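Local structure of Lin2111 protein (Listeria innocua, 3EDP) at residues 26-30 with 153-157; 112-117 with 216-221; 148-153 with 166-172. The protein probably binds DNA as a transcription regulator of the GntR family, joining a winged helix-turn-helix region to a UTRA domain, although its precise role is unknown. All coordinates share one frame; numbering follows the deposited sequence.

Contact 1: residues 26-30 with 153-157; sequences EYKTG and LQAKD
Lys28 and Gln154 meet at the interface between the two parts of a GntR-family regulator: residues 26-30 belong to the probable DNA-binding, GntR-type helix-turn-helix region, residues 153-157 to the UTRA domain. The two side chains cross at about a right angle, and the ammonium of Lys28 donates from NZ to OE1 of Gln154 over 3.1 Å. The donor does not lie flat with the amide; it is tilted 26° from the carbonyl plane. Lys28 gets there by placing CG between its backbone N and carbonyl carbon (chi1 64°) and bending again at chi3, while Gln154 extends beyond CG.

Beside this bond the backbones approach closely enough for two CA-H...O contacts of opposite sense. CA of Gln154 lies 3.3 Å from O of Thr29, and CA of Gly30 lies 3.3 Å from O of Leu153.

OG1 of Thr29 is hydrogen-bonded to O of Val73, which ties this loop to the strand at the end of the winged region. Ala155 and Lys156 touch Asn81 and Glu84 of helix 79-86. NZ of Lys156 stands 5.1 Å from NZ of Lys28, a like-charged neighbour without direct contact. Asp157 closes the 3-10 turn: its N donates to O of Gln154, and its OD2 accepts from N of Gln154 at 2.8 Å through the anti lone pair.

Contact 2: residues 112-117 with 216-221; sequences FYAEIF and PIAIQY
Helix 112-117 runs across strand 216-221 of the antiparallel UTRA sheet at 139° between N-to-C directions, the two axes 9.2 Å apart at their closest. The backbones come nearest at Phe117 and Pro216, where one water donates to O of both residues. A classic beta bulge opposite Phe209 turns Ile217 and Ala218 both away from the helix, whereas Ile219 and Tyr221 point toward it.

Ile219 pushes its CD1 among three helix side chains. With CG1 anti to the carbonyl carbon (chi1 -62°), that methyl reaches CG2 of Ile116 at 3.5 Å, a tight carbon pair, and CE2 of Phe117 at 3.4 Å, and it also touches CD1 of Tyr113. The Phe117 ring turns its edge to the strand, with O of Pro216 and N of Ala218 near its plane. Farther along, Tyr221 comes at Phe112 and Tyr113 from the opposite direction: its OH lies in the plane of the Phe112 ring, 3.3 Å from CE2, while OH of Tyr113 meets CE2 of Tyr221 at 3.6 Å.

OH of Tyr113 is hydrogen-bonded to a glycerol, probably from the crystallisation liquor. The helix is thus held to the sheet by apolar and aromatic edge contacts, with polar linkage between the segments supplied by the bridging water.

Contact 3: residues 148-153 with 166-172; sequences GLYPDL and LVNSGKY
Tyr150 turns the edge of its ring to O of Leu166 and O of Val167, as a loop of the UTRA domain folds back on the residues that follow it. Its hydroxyl reaches O of Val167, donating over 2.8 Å, in the carbonyl plane and on a lone pair. CD1 of Tyr150 lies 3.5 Å from CA of Gly170, which also makes a CA-H...O contact of 3.6 Å with O of Leu149. The ring also touches Ile217 and Ala218 of strand 215-225.

Next to it, N of Lys171 donates to O of Leu149 at 2.8 Å, almost straight at 175°. Leu153, at the end of a type I turn begun by Tyr150, brings CD2 to 3.6 Å from OG of Ser169. That hydroxyl donates to O of Leu166.

The other side is looser. Lys171 stretches its chain away, CG anti to the backbone N (chi1 -167°), and CD1 of Leu149 reaches only the edge of the Tyr172 ring, at 4.1 Å. A water bridges here, donating to O of Leu149 and accepting from N of Tyr172.

O of Val167 and O of Leu166 thus each accept from a side-chain hydroxyl, Leu166 also from the backbone N of Ser169. On the packed side the Tyr150 hydroxyl and the Lys171 amide tie the loop directly to residues 166-172, while beside Tyr172 a water fills that role.

Contacts 1 and 3 are joined through Leu153, which belongs to both: its backbone oxygen faces the probable DNA-binding, GntR-type helix-turn-helix region while its side chain packs toward residues 166-172. Their centres lie 13 Å apart. Contacts 2 and 3, with centres 14 Å apart, meet at the bulged strand, where CE2 of Tyr150 comes to 3.3 Å from O of Ile217 and CD2 of Leu149 packs on O of Pro216 and CA of Ile217. Contact 1 does not touch contact 2; their nearest atoms are about 10 Å apart. Contact 3 thus touches both of the others, lying between the interface of the two family regions and the helix-sheet layer where Tyr113 meets the glycerol.

Contact 1: residues 26-30 with 153-157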
ATOM      1  N   GLU A  26     -18.515 -17.315 -26.453  1.00 69.66           N
ATOM      2  CA  GLU A  26     -17.688 -17.377 -27.653  1.00 68.59           C
ATOM      3  C   GLU A  26     -16.830 -16.116 -27.695  1.00 66.63           C
ATOM      4  O   GLU A  26     -15.670 -16.144 -28.108  1.00 68.20           O
ATOM      5  CB  GLU A  26     -18.549 -17.466 -28.911  1.00 66.55           C
ATOM      6  CG  GLU A  26     -19.642 -18.517 -28.851  1.00 76.01           C
ATOM      7  CD  GLU A  26     -20.533 -18.492 -30.084  1.00 80.32           C
ATOM      8  OE1 GLU A  26     -20.038 -18.124 -31.172  1.00 81.03           O
ATOM      9  OE2 GLU A  26     -21.726 -18.837 -29.964  1.00 80.90           O
ATOM     10  N   TYR A  27     -17.427 -15.008 -27.267  1.00 62.63           N
ATOM     11  CA  TYR A  27     -16.704 -13.763 -27.045  1.00 65.88           C
ATOM     12  C   TYR A  27     -16.794 -13.427 -25.559  1.00 69.55           C
ATOM     13  O   TYR A  27     -17.848 -13.609 -24.944  1.00 64.91           O
ATOM     14  CB  TYR A  27     -17.321 -12.608 -27.839  1.00 65.35           C
ATOM     15  CG  TYR A  27     -17.710 -12.904 -29.275  1.00 66.86           C
ATOM     16  CD1 TYR A  27     -16.920 -13.715 -30.089  1.00 62.17           C
ATOM     17  CD2 TYR A  27     -18.850 -12.332 -29.829  1.00 62.62           C
ATOM     18  CE1 TYR A  27     -17.278 -13.967 -31.408  1.00 58.33           C
ATOM     19  CE2 TYR A  27     -19.213 -12.575 -31.141  1.00 59.96           C
ATOM     20  CZ  TYR A  27     -18.425 -13.390 -31.924  1.00 58.99           C
ATOM     21  OH  TYR A  27     -18.791 -13.621 -33.227  1.00 55.76           O
ATOM     22  N   LYS A  28     -15.705 -12.930 -24.980  1.00 71.47           N
ATOM     23  CA  LYS A  28     -15.731 -12.524 -23.575  1.00 73.73           C
ATOM     24  C   LYS A  28     -14.578 -11.608 -23.167  1.00 68.57           C
ATOM     25  O   LYS A  28     -13.585 -11.472 -23.885  1.00 61.96           O
ATOM     26  CB  LYS A  28     -15.789 -13.745 -22.651  1.00 80.18           C
ATOM     27  CG  LYS A  28     -14.575 -14.653 -22.728  1.00 89.73           C
ATOM     28  CD  LYS A  28     -14.569 -15.652 -21.578  1.00 98.55           C
ATOM     29  CE  LYS A  28     -14.519 -14.947 -20.226  1.00102.13           C
ATOM     30  NZ  LYS A  28     -14.404 -15.907 -19.090  1.00103.59           N
ATOM     31  N   THR A  29     -14.734 -10.977 -22.005  1.00 68.60           N
ATOM     32  CA  THR A  29     -13.733 -10.069 -21.459  1.00 64.55           C
ATOM     33  C   THR A  29     -12.354 -10.709 -21.432  1.00 72.23           C
ATOM     34  O   THR A  29     -12.187 -11.827 -20.946  1.00 74.90           O
ATOM     35  CB  THR A  29     -14.102  -9.640 -20.029  1.00 62.02           C
ATOM     36  OG1 THR A  29     -15.409  -9.060 -20.029  1.00 62.35           O
ATOM     37  CG2 THR A  29     -13.101  -8.627 -19.496  1.00 61.53           C
ATOM     38  N   GLY A  30     -11.365  -9.988 -21.953  1.00 76.92           N
ATOM     39  CA  GLY A  30     -10.005 -10.486 -21.999  1.00 81.63           C
ATOM     40  C   GLY A  30      -9.809 -11.491 -23.116  1.00 86.00           C
ATOM     41  O   GLY A  30      -8.684 -11.898 -23.402  1.00 87.83           O
ATOM     42  N   LEU A 153      -6.378 -10.523 -18.695  1.00 48.26           N
ATOM     43  CA  LEU A 153      -7.284 -10.935 -17.632  1.00 44.03           C
ATOM     44  C   LEU A 153      -8.709 -11.149 -18.142  1.00 45.74           C
ATOM     45  O   LEU A 153      -9.276 -10.278 -18.794  1.00 49.64           O
ATOM     46  CB  LEU A 153      -7.300  -9.889 -16.513  1.00 43.47           C
ATOM     47  CG  LEU A 153      -6.163  -9.915 -15.490  1.00 42.68           C
ATOM     48  CD1 LEU A 153      -4.830  -9.650 -16.160  1.00 43.59           C
ATOM     49  CD2 LEU A 153      -6.426  -8.895 -14.391  1.00 41.37           C
ATOM     50  N   GLN A 154      -9.281 -12.310 -17.846  1.00 39.90           N
ATOM     51  CA  GLN A 154     -10.714 -12.518 -18.035  1.00 41.41           C
ATOM     52  C   GLN A 154     -11.435 -12.106 -16.753  1.00 39.82           C
ATOM     53  O   GLN A 154     -10.786 -11.811 -15.746  1.00 37.61           O
ATOM     54  CB  GLN A 154     -11.010 -13.976 -18.376  1.00 45.53           C
ATOM     55  CG  GLN A 154     -10.270 -14.454 -19.614  1.00 59.15           C
ATOM     56  CD  GLN A 154     -10.404 -15.945 -19.839  1.00 71.28           C
ATOM     57  OE1 GLN A 154     -11.370 -16.570 -19.396  1.00 77.15           O
ATOM     58  NE2 GLN A 154      -9.431 -16.525 -20.535  1.00 71.45           N
ATOM     59  N   ALA A 155     -12.767 -12.085 -16.790  1.00 31.41           N
ATOM     60  CA  ALA A 155     -13.573 -11.661 -15.646  1.00 43.40           C
ATOM     61  C   ALA A 155     -13.185 -12.369 -14.344  1.00 46.82           C
ATOM     62  O   ALA A 155     -13.016 -11.726 -13.308  1.00 47.68           O
ATOM     63  CB  ALA A 155     -15.058 -11.855 -15.937  1.00 44.70           C
ATOM     64  N   LYS A 156     -13.046 -13.690 -14.410  1.00 41.56           N
ATOM     65  CA  LYS A 156     -12.741 -14.499 -13.236  1.00 44.97           C
ATOM     66  C   LYS A 156     -11.337 -14.252 -12.667  1.00 49.61           C
ATOM     67  O   LYS A 156     -11.020 -14.708 -11.571  1.00 49.17           O
ATOM     68  CB  LYS A 156     -12.909 -15.982 -13.564  1.00 39.38           C
ATOM     69  CG  LYS A 156     -12.176 -16.422 -14.814  1.00 58.23           C
ATOM     70  CD  LYS A 156     -12.660 -17.797 -15.270  1.00 67.94           C
ATOM     71  CE  LYS A 156     -12.087 -18.175 -16.628  1.00 75.77           C
ATOM     72  NZ  LYS A 156     -10.602 -18.255 -16.602  1.00 81.79           N
ATOM     73  N   ASP A 157     -10.496 -13.547 -13.419  1.00 37.49           N
ATOM     74  CA  ASP A 157      -9.146 -13.252 -12.965  1.00 41.20           C
ATOM     75  C   ASP A 157      -9.101 -12.025 -12.066  1.00 39.90           C
ATOM     76  O   ASP A 157      -8.112 -11.795 -11.380  1.00 39.92           O
ATOM     77  CB  ASP A 157      -8.216 -13.063 -14.163  1.00 38.21           C
ATOM     78  CG  ASP A 157      -8.055 -14.334 -14.974  1.00 48.66           C
ATOM     79  OD1 ASP A 157      -7.803 -15.390 -14.354  1.00 43.40           O
ATOM     80  OD2 ASP A 157      -8.214 -14.276 -16.215  1.00 48.09           O
TER

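Contact 2: residues 112-117 with 216-221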
ATOM      1  N   PHE A 112      -9.591  13.113 -16.631  1.00 48.94           N
ATOM      2  CA  PHE A 112      -9.011  13.007 -15.300  1.00 48.83           C
ATOM      3  C   PHE A 112      -8.078  11.807 -15.147  1.00 52.34           C
ATOM      4  O   PHE A 112      -6.965  11.948 -14.651  1.00 54.55           O
ATOM      5  CB  PHE A 112     -10.108  12.975 -14.234  1.00 56.94           C
ATOM      6  CG  PHE A 112      -9.582  12.855 -12.837  1.00 67.63           C
ATOM      7  CD1 PHE A 112      -8.934  13.921 -12.234  1.00 73.45           C
ATOM      8  CD2 PHE A 112      -9.724  11.675 -12.126  1.00 68.95           C
ATOM      9  CE1 PHE A 112      -8.440  13.814 -10.946  1.00 74.38           C
ATOM     10  CE2 PHE A 112      -9.236  11.563 -10.838  1.00 72.54           C
ATOM     11  CZ  PHE A 112      -8.592  12.634 -10.246  1.00 73.15           C
ATOM     12  N   TYR A 113      -8.528  10.632 -15.577  1.00 53.21           N
ATOM     13  CA  TYR A 113      -7.709   9.425 -15.475  1.00 47.99           C
ATOM     14  C   TYR A 113      -6.611   9.374 -16.533  1.00 47.53           C
ATOM     15  O   TYR A 113      -5.513   8.894 -16.262  1.00 49.51           O
ATOM     16  CB  TYR A 113      -8.569   8.159 -15.553  1.00 41.44           C
ATOM     17  CG  TYR A 113      -9.464   7.966 -14.354  1.00 34.88           C
ATOM     18  CD1 TYR A 113      -8.968   8.092 -13.064  1.00 36.44           C
ATOM     19  CD2 TYR A 113     -10.800   7.643 -14.511  1.00 32.75           C
ATOM     20  CE1 TYR A 113      -9.788   7.918 -11.965  1.00 39.10           C
ATOM     21  CE2 TYR A 113     -11.626   7.466 -13.419  1.00 42.95           C
ATOM     22  CZ  TYR A 113     -11.116   7.605 -12.147  1.00 44.13           C
ATOM     23  OH  TYR A 113     -11.944   7.422 -11.062  1.00 48.62           O
ATOM     24  N   ALA A 114      -6.912   9.856 -17.737  1.00 45.99           N
ATOM     25  CA  ALA A 114      -5.926   9.899 -18.812  1.00 49.39           C
ATOM     26  C   ALA A 114      -4.697  10.683 -18.370  1.00 55.11           C
ATOM     27  O   ALA A 114      -3.567  10.318 -18.685  1.00 59.32           O
ATOM     28  CB  ALA A 114      -6.523  10.520 -20.063  1.00 50.74           C
ATOM     29  N   GLU A 115      -4.931  11.763 -17.634  1.00 50.97           N
ATOM     30  CA  GLU A 115      -3.852  12.612 -17.152  1.00 56.77           C
ATOM     31  C   GLU A 115      -3.026  11.915 -16.067  1.00 55.08           C
ATOM     32  O   GLU A 115      -1.800  12.042 -16.035  1.00 47.02           O
ATOM     33  CB  GLU A 115      -4.412  13.947 -16.650  1.00 63.10           C
ATOM     34  CG  GLU A 115      -3.482  14.716 -15.730  1.00 74.71           C
ATOM     35  CD  GLU A 115      -3.658  14.329 -14.273  1.00 85.41           C
ATOM     36  OE1 GLU A 115      -4.811  14.054 -13.866  1.00 91.68           O
ATOM     37  OE2 GLU A 115      -2.648  14.304 -13.535  1.00 81.18           O
ATOM     38  N   ILE A 116      -3.698  11.177 -15.187  1.00 44.75           N
ATOM     39  CA  ILE A 116      -3.007  10.422 -14.146  1.00 44.71           C
ATOM     40  C   ILE A 116      -2.171   9.273 -14.709  1.00 45.15           C
ATOM     41  O   ILE A 116      -1.021   9.086 -14.319  1.00 48.52           O
ATOM     42  CB  ILE A 116      -3.990   9.859 -13.109  1.00 49.88           C
ATOM     43  CG1 ILE A 116      -4.592  10.997 -12.284  1.00 50.97           C
ATOM     44  CG2 ILE A 116      -3.284   8.855 -12.204  1.00 48.68           C
ATOM     45  CD1 ILE A 116      -5.784  10.586 -11.441  1.00 50.18           C
ATOM     46  N   PHE A 117      -2.749   8.501 -15.623  1.00 42.73           N
ATOM     47  CA  PHE A 117      -2.047   7.365 -16.212  1.00 38.21           C
ATOM     48  C   PHE A 117      -1.110   7.807 -17.320  1.00 46.04           C
ATOM     49  O   PHE A 117      -0.274   7.032 -17.783  1.00 53.80           O
ATOM     50  CB  PHE A 117      -3.042   6.335 -16.765  1.00 41.08           C
ATOM     51  CG  PHE A 117      -3.733   5.529 -15.700  1.00 38.65           C
ATOM     52  CD1 PHE A 117      -3.037   4.568 -14.980  1.00 37.36           C
ATOM     53  CD2 PHE A 117      -5.074   5.729 -15.420  1.00 34.76           C
ATOM     54  CE1 PHE A 117      -3.670   3.820 -14.001  1.00 33.41           C
ATOM     55  CE2 PHE A 117      -5.711   4.989 -14.440  1.00 38.42           C
ATOM     56  CZ  PHE A 117      -5.010   4.036 -13.728  1.00 32.01           C
ATOM     57  N   PRO A 216       2.376   4.690 -13.696  1.00 34.24           N
ATOM     58  CA  PRO A 216       1.173   4.316 -12.941  1.00 30.33           C
ATOM     59  C   PRO A 216       0.482   3.157 -13.643  1.00 31.85           C
ATOM     60  O   PRO A 216       0.319   3.197 -14.859  1.00 28.67           O
ATOM     61  CB  PRO A 216       0.295   5.571 -13.020  1.00 29.91           C
ATOM     62  CG  PRO A 216       1.190   6.666 -13.537  1.00 38.27           C
ATOM     63  CD  PRO A 216       2.209   5.977 -14.389  1.00 36.77           C
ATOM     64  N   ILE A 217       0.103   2.131 -12.894  1.00 31.81           N
ATOM     65  CA  ILE A 217      -0.559   0.974 -13.479  1.00 31.07           C
ATOM     66  C   ILE A 217      -1.953   0.774 -12.907  1.00 29.52           C
ATOM     67  O   ILE A 217      -2.777   0.070 -13.498  1.00 30.50           O
ATOM     68  CB  ILE A 217       0.268  -0.323 -13.289  1.00 25.29           C
ATOM     69  CG1 ILE A 217       0.446  -0.633 -11.802  1.00 26.17           C
ATOM     70  CG2 ILE A 217       1.626  -0.205 -13.996  1.00 25.33           C
ATOM     71  CD1 ILE A 217       1.241  -1.908 -11.534  1.00 32.53           C
ATOM     72  N   ALA A 218      -2.230   1.398 -11.766  1.00 22.06           N
ATOM     73  CA  ALA A 218      -3.541   1.237 -11.137  1.00 27.61           C
ATOM     74  C   ALA A 218      -3.860   2.358 -10.154  1.00 29.96           C
ATOM     75  O   ALA A 218      -2.965   2.968  -9.573  1.00 24.61           O
ATOM     76  CB  ALA A 218      -3.635  -0.116 -10.443  1.00 17.53           C
ATOM     77  N   ILE A 219      -5.147   2.627  -9.979  1.00 23.26           N
ATOM     78  CA  ILE A 219      -5.601   3.603  -9.001  1.00 28.45           C
ATOM     79  C   ILE A 219      -6.679   2.987  -8.135  1.00 30.23           C
ATOM     80  O   ILE A 219      -7.560   2.278  -8.640  1.00 29.13           O
ATOM     81  CB  ILE A 219      -6.219   4.839  -9.676  1.00 39.99           C
ATOM     82  CG1 ILE A 219      -5.189   5.550 -10.548  1.00 41.37           C
ATOM     83  CG2 ILE A 219      -6.770   5.788  -8.625  1.00 43.20           C
ATOM     84  CD1 ILE A 219      -5.798   6.594 -11.444  1.00 44.50           C
ATOM     85  N   GLN A 220      -6.621   3.273  -6.841  1.00 28.25           N
ATOM     86  CA  GLN A 220      -7.660   2.846  -5.905  1.00 27.87           C
ATOM     87  C   GLN A 220      -8.115   4.001  -5.026  1.00 26.46           C
ATOM     88  O   GLN A 220      -7.301   4.799  -4.562  1.00 22.22           O
ATOM     89  CB  GLN A 220      -7.143   1.723  -5.016  1.00 23.41           C
ATOM     90  CG  GLN A 220      -8.163   1.194  -4.011  1.00 22.15           C
ATOM     91  CD  GLN A 220      -7.617  -0.010  -3.249  1.00 32.88           C
ATOM     92  OE1 GLN A 220      -6.409  -0.217  -3.197  1.00 34.59           O
ATOM     93  NE2 GLN A 220      -8.506  -0.818  -2.680  1.00 36.23           N
ATOM     94  N   TYR A 221      -9.423   4.098  -4.820  1.00 27.00           N
ATOM     95  CA  TYR A 221      -9.982   5.056  -3.882  1.00 28.60           C
ATOM     96  C   TYR A 221     -10.724   4.253  -2.841  1.00 32.09           C
ATOM     97  O   TYR A 221     -11.561   3.422  -3.175  1.00 33.79           O
ATOM     98  CB  TYR A 221     -10.942   6.029  -4.570  1.00 24.74           C
ATOM     99  CG  TYR A 221     -10.309   6.838  -5.671  1.00 27.36           C
ATOM    100  CD1 TYR A 221      -9.399   7.847  -5.382  1.00 34.76           C
ATOM    101  CD2 TYR A 221     -10.616   6.590  -7.004  1.00 31.97           C
ATOM    102  CE1 TYR A 221      -8.811   8.593  -6.394  1.00 35.55           C
ATOM    103  CE2 TYR A 221     -10.039   7.332  -8.018  1.00 34.27           C
ATOM    104  CZ  TYR A 221      -9.142   8.336  -7.706  1.00 39.09           C
ATOM    105  OH  TYR A 221      -8.567   9.073  -8.713  1.00 42.89           O
TER
HETATM  106  O   HOH W   1       0.353   4.361 -17.446  1.00 49.42           O

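Contact 3: residues 148-153 with 166-172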
ATOM      1  N   GLY A 148      -5.090  -1.806 -21.404  1.00 31.00           N
ATOM      2  CA  GLY A 148      -3.793  -2.055 -22.018  1.00 34.39           C
ATOM      3  C   GLY A 148      -2.714  -2.531 -21.058  1.00 37.20           C
ATOM      4  O   GLY A 148      -1.657  -2.986 -21.483  1.00 36.14           O
ATOM      5  N   LEU A 149      -2.976  -2.420 -19.761  1.00 31.70           N
ATOM      6  CA  LEU A 149      -2.019  -2.835 -18.745  1.00 29.15           C
ATOM      7  C   LEU A 149      -2.433  -4.174 -18.132  1.00 34.37           C
ATOM      8  O   LEU A 149      -1.624  -4.857 -17.506  1.00 38.31           O
ATOM      9  CB  LEU A 149      -1.917  -1.765 -17.652  1.00 31.94           C
ATOM     10  CG  LEU A 149      -0.860  -0.661 -17.786  1.00 37.49           C
ATOM     11  CD1 LEU A 149      -0.448  -0.415 -19.229  1.00 39.81           C
ATOM     12  CD2 LEU A 149      -1.322   0.623 -17.119  1.00 29.76           C
ATOM     13  N   TYR A 150      -3.706  -4.530 -18.292  1.00 29.64           N
ATOM     14  CA  TYR A 150      -4.216  -5.828 -17.841  1.00 32.48           C
ATOM     15  C   TYR A 150      -4.927  -6.574 -18.987  1.00 33.22           C
ATOM     16  O   TYR A 150      -6.030  -7.098 -18.807  1.00 34.28           O
ATOM     17  CB  TYR A 150      -5.140  -5.649 -16.623  1.00 25.78           C
ATOM     18  CG  TYR A 150      -4.433  -4.996 -15.450  1.00 25.40           C
ATOM     19  CD1 TYR A 150      -3.995  -5.748 -14.367  1.00 22.03           C
ATOM     20  CD2 TYR A 150      -4.170  -3.630 -15.448  1.00 26.31           C
ATOM     21  CE1 TYR A 150      -3.334  -5.157 -13.305  1.00 25.92           C
ATOM     22  CE2 TYR A 150      -3.500  -3.033 -14.392  1.00 28.48           C
ATOM     23  CZ  TYR A 150      -3.088  -3.801 -13.323  1.00 29.04           C
ATOM     24  OH  TYR A 150      -2.418  -3.217 -12.272  1.00 32.26           O
ATOM     25  N   PRO A 151      -4.276  -6.639 -20.164  1.00 33.68           N
ATOM     26  CA  PRO A 151      -4.874  -7.137 -21.413  1.00 46.00           C
ATOM     27  C   PRO A 151      -5.376  -8.579 -21.353  1.00 50.33           C
ATOM     28  O   PRO A 151      -6.365  -8.899 -22.005  1.00 62.10           O
ATOM     29  CB  PRO A 151      -3.703  -7.052 -22.407  1.00 44.99           C
ATOM     30  CG  PRO A 151      -2.494  -7.156 -21.544  1.00 44.90           C
ATOM     31  CD  PRO A 151      -2.858  -6.299 -20.368  1.00 35.50           C
ATOM     32  N   ASP A 152      -4.710  -9.434 -20.585  1.00 53.82           N
ATOM     33  CA  ASP A 152      -4.977 -10.868 -20.656  1.00 63.89           C
ATOM     34  C   ASP A 152      -5.950 -11.393 -19.600  1.00 58.77           C
ATOM     35  O   ASP A 152      -6.309 -12.571 -19.610  1.00 60.68           O
ATOM     36  CB  ASP A 152      -3.659 -11.650 -20.604  1.00 68.04           C
ATOM     37  CG  ASP A 152      -2.741 -11.317 -21.768  1.00 73.07           C
ATOM     38  OD1 ASP A 152      -3.235 -11.251 -22.916  1.00 79.31           O
ATOM     39  OD2 ASP A 152      -1.528 -11.120 -21.535  1.00 73.50           O
ATOM     40  N   LEU A 153      -6.378 -10.523 -18.695  1.00 48.26           N
ATOM     41  CA  LEU A 153      -7.284 -10.935 -17.632  1.00 44.03           C
ATOM     42  C   LEU A 153      -8.709 -11.149 -18.142  1.00 45.74           C
ATOM     43  O   LEU A 153      -9.276 -10.278 -18.794  1.00 49.64           O
ATOM     44  CB  LEU A 153      -7.300  -9.889 -16.513  1.00 43.47           C
ATOM     45  CG  LEU A 153      -6.163  -9.915 -15.490  1.00 42.68           C
ATOM     46  CD1 LEU A 153      -4.830  -9.650 -16.160  1.00 43.59           C
ATOM     47  CD2 LEU A 153      -6.426  -8.895 -14.391  1.00 41.37           C
ATOM     48  N   LEU A 166      -3.877  -8.429  -7.083  1.00 24.48           N
ATOM     49  CA  LEU A 166      -4.602  -8.083  -8.309  1.00 21.52           C
ATOM     50  C   LEU A 166      -3.829  -7.047  -9.137  1.00 29.28           C
ATOM     51  O   LEU A 166      -3.681  -7.188 -10.353  1.00 29.74           O
ATOM     52  CB  LEU A 166      -6.004  -7.547  -7.984  1.00 22.92           C
ATOM     53  CG  LEU A 166      -6.813  -7.036  -9.188  1.00 26.64           C
ATOM     54  CD1 LEU A 166      -7.054  -8.165 -10.164  1.00 31.09           C
ATOM     55  CD2 LEU A 166      -8.140  -6.415  -8.768  1.00 25.58           C
ATOM     56  N   VAL A 167      -3.335  -6.007  -8.469  1.00 27.06           N
ATOM     57  CA  VAL A 167      -2.607  -4.942  -9.155  1.00 33.38           C
ATOM     58  C   VAL A 167      -1.311  -5.469  -9.771  1.00 31.62           C
ATOM     59  O   VAL A 167      -0.842  -4.978 -10.796  1.00 30.64           O
ATOM     60  CB  VAL A 167      -2.290  -3.766  -8.213  1.00 31.57           C
ATOM     61  CG1 VAL A 167      -1.337  -2.806  -8.882  1.00 35.50           C
ATOM     62  CG2 VAL A 167      -3.572  -3.047  -7.812  1.00 27.53           C
ATOM     63  N   ASN A 168      -0.760  -6.496  -9.145  1.00 26.65           N
ATOM     64  CA  ASN A 168       0.488  -7.094  -9.593  1.00 35.61           C
ATOM     65  C   ASN A 168       0.282  -8.103 -10.721  1.00 36.88           C
ATOM     66  O   ASN A 168       1.242  -8.645 -11.262  1.00 39.68           O
ATOM     67  CB  ASN A 168       1.150  -7.792  -8.408  1.00 39.79           C
ATOM     68  CG  ASN A 168       2.616  -7.987  -8.603  1.00 47.88           C
ATOM     69  OD1 ASN A 168       3.151  -9.057  -8.324  1.00 61.15           O
ATOM     70  ND2 ASN A 168       3.285  -6.956  -9.089  1.00 43.07           N
ATOM     71  N   SER A 169      -0.973  -8.353 -11.079  1.00 33.92           N
ATOM     72  CA  SER A 169      -1.293  -9.488 -11.942  1.00 31.16           C
ATOM     73  C   SER A 169      -1.354  -9.172 -13.447  1.00 33.95           C
ATOM     74  O   SER A 169      -1.629 -10.052 -14.259  1.00 28.90           O
ATOM     75  CB  SER A 169      -2.619 -10.123 -11.493  1.00 28.18           C
ATOM     76  OG  SER A 169      -3.718  -9.410 -12.029  1.00 34.98           O
ATOM     77  N   GLY A 170      -1.116  -7.922 -13.822  1.00 36.50           N
ATOM     78  CA  GLY A 170      -1.174  -7.542 -15.223  1.00 32.67           C
ATOM     79  C   GLY A 170       0.183  -7.576 -15.911  1.00 38.18           C
ATOM     80  O   GLY A 170       1.064  -8.357 -15.547  1.00 31.12           O
ATOM     81  N   LYS A 171       0.343  -6.720 -16.914  1.00 35.16           N
ATOM     82  CA  LYS A 171       1.561  -6.650 -17.720  1.00 34.94           C
ATOM     83  C   LYS A 171       2.819  -6.319 -16.904  1.00 39.36           C
ATOM     84  O   LYS A 171       3.874  -6.905 -17.119  1.00 36.17           O
ATOM     85  CB  LYS A 171       1.365  -5.600 -18.818  1.00 40.35           C
ATOM     86  CG  LYS A 171       2.397  -5.600 -19.925  1.00 49.98           C
ATOM     87  CD  LYS A 171       1.949  -4.673 -21.053  1.00 55.43           C
ATOM     88  CE  LYS A 171       3.050  -4.455 -22.076  1.00 61.42           C
ATOM     89  NZ  LYS A 171       2.662  -3.419 -23.072  1.00 68.41           N
ATOM     90  N   TYR A 172       2.699  -5.379 -15.970  1.00 31.23           N
ATOM     91  CA  TYR A 172       3.845  -4.881 -15.224  1.00 34.33           C
ATOM     92  C   TYR A 172       3.809  -5.285 -13.760  1.00 37.38           C
ATOM     93  O   TYR A 172       2.758  -5.593 -13.212  1.00 39.84           O
ATOM     94  CB  TYR A 172       3.931  -3.359 -15.327  1.00 35.36           C
ATOM     95  CG  TYR A 172       4.157  -2.858 -16.727  1.00 40.21           C
ATOM     96  CD1 TYR A 172       5.436  -2.787 -17.262  1.00 51.19           C
ATOM     97  CD2 TYR A 172       3.088  -2.456 -17.521  1.00 42.23           C
ATOM     98  CE1 TYR A 172       5.645  -2.331 -18.554  1.00 55.76           C
ATOM     99  CE2 TYR A 172       3.286  -1.997 -18.811  1.00 44.28           C
ATOM    100  CZ  TYR A 172       4.566  -1.937 -19.322  1.00 55.53           C
ATOM    101  OH  TYR A 172       4.763  -1.480 -20.605  1.00 65.03           O
TER
HETATM  102  O   HOH W   2       0.375  -4.009 -15.351  1.00 31.99           O